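Chromosome partition protein Smc (Pyrococcus yayanosii, PDB 5XEI) probably supports chromosome condensation and partitioning, as an ATP-hydrolysing, DNA-binding SMC homodimer, represented here by the ATPase head with part of its coiled coil. Local coordinates at residues 423-426 with 427-431; 153-156 with 157-160; 105-108 with 109-113; 142-145 with 146-149. All coordinates share one frame; numbering follows the deposited sequence.

Contact 1: residues 423-426 with 427-431; sequences GGEK and ALTAL
The peptide carbonyl groups of Gly-424, Glu-425 and Lys-426 are the flat groups that meet the next helical turn. Each accepts the backbone N-H four residues on. Leu-428 N reaches Gly-424 O at 3.0 Å. Thr-429 N reaches Glu-425 O at 2.9 Å. Ala-430 N reaches Lys-426 O at 3.1 Å. Carbon lies close to the same oxygens. Leu-428 CG is 3.6 Å from Gly-424 O, and Ala-430 CB is 3.5 Å from Lys-426 O. Gly-424 O also takes a weak bond from Ala-427 N.

Thr-429 holds OG1 anti to its carbonyl carbon (chi1 -79°). The hydroxyl thus lies beside the backbone N and gives a weak second bond to Glu-425 O, at 3.3 Å. The CB of Glu-425 points away from this turn, and OE2 forms a salt bridge with Lys-416. The Lys-426 chain bends at chi3, and NZ makes a weak hydrogen bond with Ser-422 O.

The sequence GGEK after Ser-422 fits the signature motif of ABC-type ATPases, set at the N-terminal end of helix 424-440. In relatives this motif meets the ATP held by the opposite head. The bonds described here fix the first helical turn, and the helix end would probably favour a nearby phosphate.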
loop_
_atom_site.group_PDB
_atom_site.type_symbol
_atom_site.label_atom_id
_atom_site.label_comp_id
_atom_site.label_asym_id
_atom_site.label_seq_id
_atom_site.Cartn_x
_atom_site.Cartn_y
_atom_site.Cartn_z
ATOM N N GLY A 423 -18.489 -36.816 11.720
ATOM C CA GLY A 423 -18.107 -38.012 10.987
ATOM C C GLY A 423 -17.438 -37.725 9.654
ATOM O O GLY A 423 -16.885 -36.641 9.442
ATOM N N GLY A 424 -17.482 -38.688 8.732
ATOM C CA GLY A 424 -17.004 -38.419 7.388
ATOM C C GLY A 424 -17.768 -37.325 6.669
ATOM O O GLY A 424 -17.393 -36.965 5.549
ATOM N N GLU A 425 -18.839 -36.805 7.266
ATOM C CA GLU A 425 -19.498 -35.627 6.710
ATOM C C GLU A 425 -18.565 -34.427 6.743
ATOM O O GLU A 425 -18.478 -33.649 5.781
ATOM C CB GLU A 425 -20.775 -35.334 7.496
ATOM C CG GLU A 425 -21.478 -34.045 7.111
ATOM C CD GLU A 425 -22.289 -33.472 8.264
ATOM O OE1 GLU A 425 -22.312 -34.106 9.351
ATOM O OE2 GLU A 425 -22.904 -32.391 8.078
ATOM N N LYS A 426 -17.879 -34.253 7.864
ATOM C CA LYS A 426 -16.781 -33.316 7.995
ATOM C C LYS A 426 -15.807 -33.427 6.821
ATOM O O LYS A 426 -15.330 -32.417 6.302
ATOM C CB LYS A 426 -16.116 -33.582 9.343
ATOM C CG LYS A 426 -14.769 -32.993 9.560
ATOM C CD LYS A 426 -14.421 -33.038 11.050
ATOM C CE LYS A 426 -13.785 -34.362 11.471
ATOM N NZ LYS A 426 -13.914 -34.578 12.944
ATOM N N ALA A 427 -15.531 -34.641 6.359
ATOM C CA ALA A 427 -14.517 -34.793 5.322
ATOM C C ALA A 427 -15.083 -34.465 3.947
ATOM O O ALA A 427 -14.458 -33.737 3.169
ATOM C CB ALA A 427 -13.932 -36.210 5.339
ATOM N N LEU A 428 -16.266 -35.006 3.631
ATOM C CA LEU A 428 -16.897 -34.720 2.346
ATOM C C LEU A 428 -17.158 -33.234 2.164
ATOM O O LEU A 428 -17.073 -32.715 1.046
ATOM C CB LEU A 428 -18.206 -35.494 2.220
ATOM C CG LEU A 428 -18.041 -36.993 1.997
ATOM C CD1 LEU A 428 -19.382 -37.626 1.804
ATOM C CD2 LEU A 428 -17.136 -37.258 0.804
ATOM N N THR A 429 -17.482 -32.540 3.250
ATOM C CA THR A 429 -17.665 -31.103 3.180
ATOM C C THR A 429 -16.351 -30.401 2.890
ATOM O O THR A 429 -16.265 -29.579 1.971
ATOM C CB THR A 429 -18.280 -30.613 4.483
ATOM O OG1 THR A 429 -19.677 -30.901 4.454
ATOM C CG2 THR A 429 -18.070 -29.117 4.669
ATOM N N ALA A 430 -15.310 -30.715 3.665
ATOM C CA ALA A 430 -14.018 -30.082 3.442
ATOM C C ALA A 430 -13.595 -30.267 2.001
ATOM O O ALA A 430 -13.008 -29.363 1.398
ATOM C CB ALA A 430 -12.964 -30.656 4.390
ATOM N N LEU A 431 -13.955 -31.402 1.406
ATOM C CA LEU A 431 -13.505 -31.682 0.050
ATOM C C LEU A 431 -14.344 -30.966 -0.993
ATOM O O LEU A 431 -13.818 -30.601 -2.059
ATOM C CB LEU A 431 -13.505 -33.188 -0.212
ATOM C CG LEU A 431 -12.299 -33.907 0.406
ATOM C CD1 LEU A 431 -12.730 -35.196 0.968
ATOM C CD2 LEU A 431 -11.187 -34.130 -0.599
#

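Contact 2: residues 153-156 with 157-160; sequences KMSP and LERR
Leu-157 touches Ser-155 through its CB, which lies 3.7 Å from Ser-155 OG. At Glu-158 the backbone N donates to Ser-155 OG at 2.6 Å. This is an N-cap bond, and it closes the first turn of helix 156-167. The Glu-158 side chain runs back over the cap. Its CG lies near Ser-155 OG, and OE2 comes to 3.4 Å from Met-154 CG.

Arg-159 N donates to Pro-156 O at 2.8 Å. Its side chain bends at chi3 (-81°), which folds the guanidinium back over the loop between helices 147-152 and 156-167. NE lies 3.5 Å from Met-154 CE. NH1 donates to Phe-151 O and only weakly to Met-154 O, and Ser-155 O sits over one guanidinium face. Phe-151 adds a cation-pi contact. Arg-160 N adds a weak bond to Pro-156 O, while its side chain leads off to Asp-164 and Gly-402 O.

With an alanine instead of Arg-159, the carbonyls of Met-154 and Phe-151 are likely to lose this donor, and the Met-154 methyl its cover. The contact thus pairs an N-cap serine with an arginine folded back over the loop. The cap meets the N-H of Glu-158, and one guanidinium serves the carbonyls of Met-154 and Phe-151.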
loop_
_atom_site.group_PDB
_atom_site.type_symbol
_atom_site.label_atom_id
_atom_site.label_comp_id
_atom_site.label_asym_id
_atom_site.label_seq_id
_atom_site.Cartn_x
_atom_site.Cartn_y
_atom_site.Cartn_z
ATOM N N LYS A 153 -12.565 -26.663 12.983
ATOM C CA LYS A 153 -12.476 -25.720 14.089
ATOM C C LYS A 153 -12.143 -24.305 13.620
ATOM O O LYS A 153 -12.103 -23.382 14.442
ATOM C CB LYS A 153 -11.420 -26.205 15.095
ATOM C CG LYS A 153 -11.392 -27.724 15.301
ATOM C CD LYS A 153 -11.432 -28.143 16.770
ATOM C CE LYS A 153 -11.281 -29.660 16.919
ATOM N NZ LYS A 153 -10.922 -30.083 18.312
ATOM N N MET A 154 -11.903 -24.115 12.325
ATOM C CA MET A 154 -11.462 -22.824 11.813
ATOM C C MET A 154 -12.601 -21.811 11.881
ATOM O O MET A 154 -13.738 -22.116 11.510
ATOM C CB MET A 154 -10.966 -22.990 10.379
ATOM C CG MET A 154 -10.248 -21.802 9.835
ATOM S SD MET A 154 -9.326 -22.259 8.358
ATOM C CE MET A 154 -10.602 -22.275 7.110
ATOM N N SER A 155 -12.298 -20.610 12.373
ATOM C CA SER A 155 -13.307 -19.564 12.509
ATOM C C SER A 155 -13.801 -19.093 11.140
ATOM O O SER A 155 -13.129 -19.299 10.122
ATOM C CB SER A 155 -12.732 -18.374 13.274
ATOM O OG SER A 155 -12.195 -17.413 12.375
ATOM N N PRO A 156 -14.978 -18.450 11.084
ATOM C CA PRO A 156 -15.378 -17.826 9.810
ATOM C C PRO A 156 -14.406 -16.742 9.402
ATOM O O PRO A 156 -13.931 -16.730 8.255
ATOM C CB PRO A 156 -16.774 -17.258 10.100
ATOM C CG PRO A 156 -17.205 -17.882 11.357
ATOM C CD PRO A 156 -15.960 -18.179 12.143
ATOM N N LEU A 157 -14.079 -15.838 10.335
ATOM C CA LEU A 157 -13.097 -14.797 10.058
ATOM C C LEU A 157 -11.796 -15.384 9.538
ATOM O O LEU A 157 -11.160 -14.781 8.681
ATOM C CB LEU A 157 -12.851 -13.935 11.298
ATOM C CG LEU A 157 -13.422 -12.515 11.162
ATOM C CD1 LEU A 157 -13.392 -11.707 12.460
ATOM C CD2 LEU A 157 -12.704 -11.760 10.063
ATOM N N GLU A 158 -11.398 -16.572 10.005
ATOM C CA GLU A 158 -10.173 -17.197 9.493
ATOM C C GLU A 158 -10.334 -17.775 8.080
ATOM O O GLU A 158 -9.331 -18.018 7.395
ATOM C CB GLU A 158 -9.715 -18.295 10.462
ATOM C CG GLU A 158 -9.134 -17.793 11.799
ATOM C CD GLU A 158 -8.786 -18.933 12.773
ATOM O OE1 GLU A 158 -8.651 -18.665 13.992
ATOM O OE2 GLU A 158 -8.667 -20.095 12.318
ATOM N N ARG A 159 -11.570 -18.003 7.632
ATOM C CA ARG A 159 -11.830 -18.637 6.345
ATOM C C ARG A 159 -11.821 -17.648 5.176
ATOM O O ARG A 159 -11.367 -17.996 4.076
ATOM C CB ARG A 159 -13.168 -19.376 6.424
ATOM C CG ARG A 159 -13.294 -20.564 5.498
ATOM C CD ARG A 159 -14.459 -21.481 5.911
ATOM N NE ARG A 159 -14.135 -22.399 7.013
ATOM C CZ ARG A 159 -14.673 -22.358 8.232
ATOM N NH1 ARG A 159 -14.289 -23.253 9.137
ATOM N NH2 ARG A 159 -15.592 -21.440 8.548
ATOM N N ARG A 160 -12.272 -16.407 5.402
ATOM C CA ARG A 160 -12.378 -15.414 4.330
ATOM C C ARG A 160 -11.052 -15.176 3.633
ATOM O O ARG A 160 -10.996 -15.111 2.398
ATOM C CB ARG A 160 -12.892 -14.088 4.893
ATOM C CG ARG A 160 -12.989 -12.958 3.865
ATOM C CD ARG A 160 -13.535 -11.702 4.504
ATOM N NE ARG A 160 -12.622 -11.134 5.503
ATOM C CZ ARG A 160 -11.356 -10.801 5.265
ATOM N NH1 ARG A 160 -10.829 -10.940 4.050
ATOM N NH2 ARG A 160 -10.600 -10.309 6.242
#

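Contact 3: residues 105-108 with 109-113; sequences RVYP and DGRSA
The guanidinium of Arg-111 lies flat on the ring of Tyr-107. The planes are 24° apart and the centres are 4.1 Å apart, a stacked cation-pi pair. Arg-111 NH1 is over the ring, offset toward its rim, 3.6 Å from Tyr-107 CD2. CG of Arg-111 sits between its backbone N and carbonyl carbon (chi1 44°), and the chain bends at chi2. This carries the group back over the ring.

Arg-105 flanks the opposite face of the ring with its CG. Its guanidinium then meets the phenol in its own plane, with NH2 donating to Tyr-107 OH at 3.2 Å. NH1 of Arg-105 has a salt bridge with Glu-81. The edge of the Arg-111 guanidinium faces Asp-109. NE donates to the syn lone pair of Asp-109 OD2 at 3.2 Å, as part of a salt bridge.

The backbone frames these groups. Tyr-107 N donates to Arg-111 O at 3.0 Å. Gly-110 N donates to Tyr-107 O at 2.9 Å. These two bonds, the type I turn from Tyr-107 to Gly-110 and the positive phi of Gly-110 (96°) fit a type I turn with a G1 bulge. It joins strands 99-106 and 112-116 of the antiparallel head sheet. Arg-105 N also donates to Ala-113 O.

Two arginines thus sandwich one tyrosine, and each has a carboxylate partner. The charges are likely to be largely balanced. The stack and the Asp-109 salt bridge lie at a solvent-exposed hairpin end, where they may limit its movement.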
loop_
_atom_site.group_PDB
_atom_site.type_symbol
_atom_site.label_atom_id
_atom_site.label_comp_id
_atom_site.label_asym_id
_atom_site.label_seq_id
_atom_site.Cartn_x
_atom_site.Cartn_y
_atom_site.Cartn_z
ATOM N N ARG A 105 17.766 -28.584 3.434
ATOM C CA ARG A 105 18.532 -29.534 4.216
ATOM C C ARG A 105 18.596 -29.058 5.651
ATOM O O ARG A 105 18.824 -27.875 5.909
ATOM C CB ARG A 105 19.936 -29.695 3.647
ATOM C CG ARG A 105 20.857 -30.524 4.498
ATOM C CD ARG A 105 22.255 -30.451 3.940
ATOM N NE ARG A 105 22.333 -31.069 2.629
ATOM C CZ ARG A 105 23.430 -31.081 1.887
ATOM N NH1 ARG A 105 23.420 -31.679 0.706
ATOM N NH2 ARG A 105 24.533 -30.484 2.327
ATOM N N VAL A 106 18.400 -29.977 6.585
ATOM C CA VAL A 106 18.388 -29.648 8.003
ATOM C C VAL A 106 19.441 -30.497 8.699
ATOM O O VAL A 106 19.547 -31.701 8.445
ATOM C CB VAL A 106 16.988 -29.860 8.611
ATOM C CG1 VAL A 106 16.479 -31.249 8.272
ATOM C CG2 VAL A 106 16.989 -29.614 10.112
ATOM N N TYR A 107 20.229 -29.872 9.533
ATOM C CA TYR A 107 21.297 -30.521 10.274
ATOM C C TYR A 107 20.839 -30.847 11.691
ATOM O O TYR A 107 19.832 -30.319 12.174
ATOM C CB TYR A 107 22.551 -29.623 10.304
ATOM C CG TYR A 107 23.200 -29.474 8.941
ATOM C CD1 TYR A 107 24.010 -30.474 8.434
ATOM C CD2 TYR A 107 22.967 -28.359 8.148
ATOM C CE1 TYR A 107 24.588 -30.370 7.195
ATOM C CE2 TYR A 107 23.544 -28.248 6.895
ATOM C CZ TYR A 107 24.361 -29.260 6.433
ATOM O OH TYR A 107 24.949 -29.188 5.190
ATOM N N PRO A 108 21.538 -31.755 12.371
ATOM C CA PRO A 108 21.099 -32.167 13.715
ATOM C C PRO A 108 21.068 -31.053 14.742
ATOM O O PRO A 108 20.312 -31.152 15.716
ATOM C CB PRO A 108 22.120 -33.238 14.089
ATOM C CG PRO A 108 22.534 -33.819 12.778
ATOM C CD PRO A 108 22.500 -32.710 11.780
ATOM N N ASP A 109 21.851 -29.999 14.581
ATOM C CA ASP A 109 21.728 -28.867 15.493
ATOM C C ASP A 109 20.592 -27.908 15.119
ATOM O O ASP A 109 20.562 -26.800 15.659
ATOM C CB ASP A 109 23.042 -28.078 15.556
ATOM C CG ASP A 109 23.442 -27.517 14.213
ATOM O OD1 ASP A 109 22.583 -27.544 13.312
ATOM O OD2 ASP A 109 24.598 -27.063 14.052
ATOM N N GLY A 110 19.704 -28.260 14.178
ATOM C CA GLY A 110 18.533 -27.466 13.901
ATOM C C GLY A 110 18.642 -26.478 12.742
ATOM O O GLY A 110 17.606 -26.108 12.188
ATOM N N ARG A 111 19.843 -26.035 12.364
ATOM C CA ARG A 111 19.977 -25.091 11.259
ATOM C C ARG A 111 19.607 -25.744 9.928
ATOM O O ARG A 111 19.873 -26.927 9.702
ATOM C CB ARG A 111 21.403 -24.550 11.173
ATOM C CG ARG A 111 22.441 -25.625 11.333
ATOM C CD ARG A 111 23.689 -25.504 10.474
ATOM N NE ARG A 111 24.729 -26.445 10.916
ATOM C CZ ARG A 111 25.760 -26.840 10.164
ATOM N NH1 ARG A 111 25.893 -26.396 8.913
ATOM N NH2 ARG A 111 26.653 -27.696 10.655
ATOM N N SER A 112 18.997 -24.942 9.032
ATOM C CA SER A 112 18.559 -25.343 7.695
ATOM C C SER A 112 19.384 -24.654 6.611
ATOM O O SER A 112 20.315 -23.898 6.873
ATOM C CB SER A 112 17.079 -25.027 7.481
ATOM O OG SER A 112 16.265 -25.908 8.216
ATOM N N ALA A 113 19.009 -24.911 5.367
ATOM C CA ALA A 113 19.732 -24.367 4.229
ATOM C C ALA A 113 18.907 -24.627 2.985
ATOM O O ALA A 113 18.375 -25.726 2.814
ATOM C CB ALA A 113 21.117 -25.007 4.084
#

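Contact 4: residues 142-145 with 146-149; sequences LVLQ and GDIT
Asp-147 has chi1 at -91° and chi2 at -71°, which turn its carboxylate back across the bend toward Leu-144. There OD2 accepts from Leu-144 N at 2.9 Å, on its anti side and 33° out of the carboxylate plane. OD2 also lies 3.3 Å from Leu-144 CB. In return, Asp-147 N donates to Leu-144 O at 3.0 Å and closes a type II turn. Gly-146 stands at the third place of that turn with a positive phi. It is also the N-cap of helix 147-152.

Val-143 CG1 meets Ile-148 CG1 at 4.1 Å, a small apolar contact beside the polar turn. Leu-144 N would probably lack its side-chain acceptor if an alanine replaced Asp-147, and the turn would have one tie fewer.

The CB of Gln-145 points away from the turn. The nearest atoms of its side chain and that of Ser-40, in the predicted ATP site, are about 3 Å apart, and NE2 makes a weak bond to Asp-449 OD1. This is consistent with the Q-loop glutamine of ABC-type ATPases. Strand 142-143 is an outermost strand of the mixed sheet and pairs in parallel with strand 445-449. On helix 424-440, Ile-434 meets Val-143 and Ala-427 meets Ile-148.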
loop_
_atom_site.group_PDB
_atom_site.type_symbol
_atom_site.label_atom_id
_atom_site.label_comp_id
_atom_site.label_asym_id
_atom_site.label_seq_id
_atom_site.Cartn_x
_atom_site.Cartn_y
_atom_site.Cartn_z
ATOM N N LEU A 142 -2.628 -28.525 0.547
ATOM C CA LEU A 142 -1.906 -29.561 1.302
ATOM C C LEU A 142 -2.793 -30.045 2.443
ATOM O O LEU A 142 -2.917 -29.373 3.474
ATOM C CB LEU A 142 -0.584 -29.045 1.858
ATOM C CG LEU A 142 0.286 -28.184 0.955
ATOM C CD1 LEU A 142 1.438 -27.595 1.738
ATOM C CD2 LEU A 142 0.795 -29.015 -0.185
ATOM N N VAL A 143 -3.378 -31.231 2.266
ATOM C CA VAL A 143 -4.254 -31.836 3.262
ATOM C C VAL A 143 -3.556 -33.017 3.921
ATOM O O VAL A 143 -3.655 -34.158 3.453
ATOM C CB VAL A 143 -5.586 -32.273 2.638
ATOM C CG1 VAL A 143 -6.626 -32.419 3.707
ATOM C CG2 VAL A 143 -6.021 -31.280 1.629
ATOM N N LEU A 144 -2.863 -32.743 5.020
ATOM C CA LEU A 144 -2.158 -33.724 5.829
ATOM C C LEU A 144 -3.043 -34.190 6.986
ATOM O O LEU A 144 -4.144 -33.688 7.199
ATOM C CB LEU A 144 -0.857 -33.118 6.357
ATOM C CG LEU A 144 0.335 -33.139 5.411
ATOM C CD1 LEU A 144 0.653 -34.570 5.003
ATOM C CD2 LEU A 144 0.076 -32.303 4.192
ATOM N N GLN A 145 -2.547 -35.158 7.750
ATOM C CA GLN A 145 -3.351 -35.698 8.844
ATOM C C GLN A 145 -3.687 -34.593 9.852
ATOM O O GLN A 145 -2.836 -33.773 10.207
ATOM C CB GLN A 145 -2.621 -36.881 9.510
ATOM C CG GLN A 145 -1.753 -37.714 8.516
ATOM C CD GLN A 145 -1.244 -39.089 9.036
ATOM O OE1 GLN A 145 -1.300 -39.390 10.229
ATOM N NE2 GLN A 145 -0.781 -39.931 8.111
ATOM N N GLY A 146 -4.952 -34.546 10.273
ATOM C CA GLY A 146 -5.431 -33.510 11.169
ATOM C C GLY A 146 -5.782 -32.178 10.525
ATOM O O GLY A 146 -6.339 -31.305 11.207
ATOM N N ASP A 147 -5.475 -31.975 9.240
ATOM C CA ASP A 147 -5.835 -30.709 8.605
ATOM C C ASP A 147 -7.351 -30.546 8.506
ATOM O O ASP A 147 -7.868 -29.438 8.707
ATOM C CB ASP A 147 -5.193 -30.597 7.220
ATOM C CG ASP A 147 -3.834 -29.915 7.257
ATOM O OD1 ASP A 147 -3.799 -28.680 7.482
ATOM O OD2 ASP A 147 -2.802 -30.597 7.034
ATOM N N ILE A 148 -8.083 -31.629 8.199
ATOM C CA ILE A 148 -9.544 -31.539 8.124
ATOM C C ILE A 148 -10.118 -31.083 9.457
ATOM O O ILE A 148 -11.008 -30.229 9.509
ATOM C CB ILE A 148 -10.162 -32.884 7.700
ATOM C CG1 ILE A 148 -9.686 -33.291 6.313
ATOM C CG2 ILE A 148 -11.683 -32.801 7.742
ATOM C CD1 ILE A 148 -10.265 -34.600 5.859
ATOM N N THR A 149 -9.624 -31.651 10.553
ATOM C CA THR A 149 -10.098 -31.222 11.860
ATOM C C THR A 149 -9.689 -29.780 12.149
ATOM O O THR A 149 -10.478 -29.011 12.705
ATOM C CB THR A 149 -9.584 -32.179 12.936
ATOM O OG1 THR A 149 -10.127 -33.492 12.700
ATOM C CG2 THR A 149 -9.971 -31.679 14.335
#

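Overall arrangement
Contacts 1 and 4 lie closest together, with centres 11 Å apart, and they touch. Lys-426 CG and Ile-148 CG2 are 3.6 Å apart, so helix 147-152 packs on the start of helix 424-440. This joins the putative Q-loop to the signature helix. Contact 2 follows contact 4 through helix 147-152. Contact 1 has the most buried residues and relies on helical backbone bonds. Contacts 2 and 4 are partly buried, each with two buried and two exposed residues among seven. Contact 4 mixes a carboxylate tie with apolar packing, and contact 2 uses a serine cap and an arginine. Contact 3 stands apart on a partly exposed hairpin end of the other sheet and depends on stacking and charge.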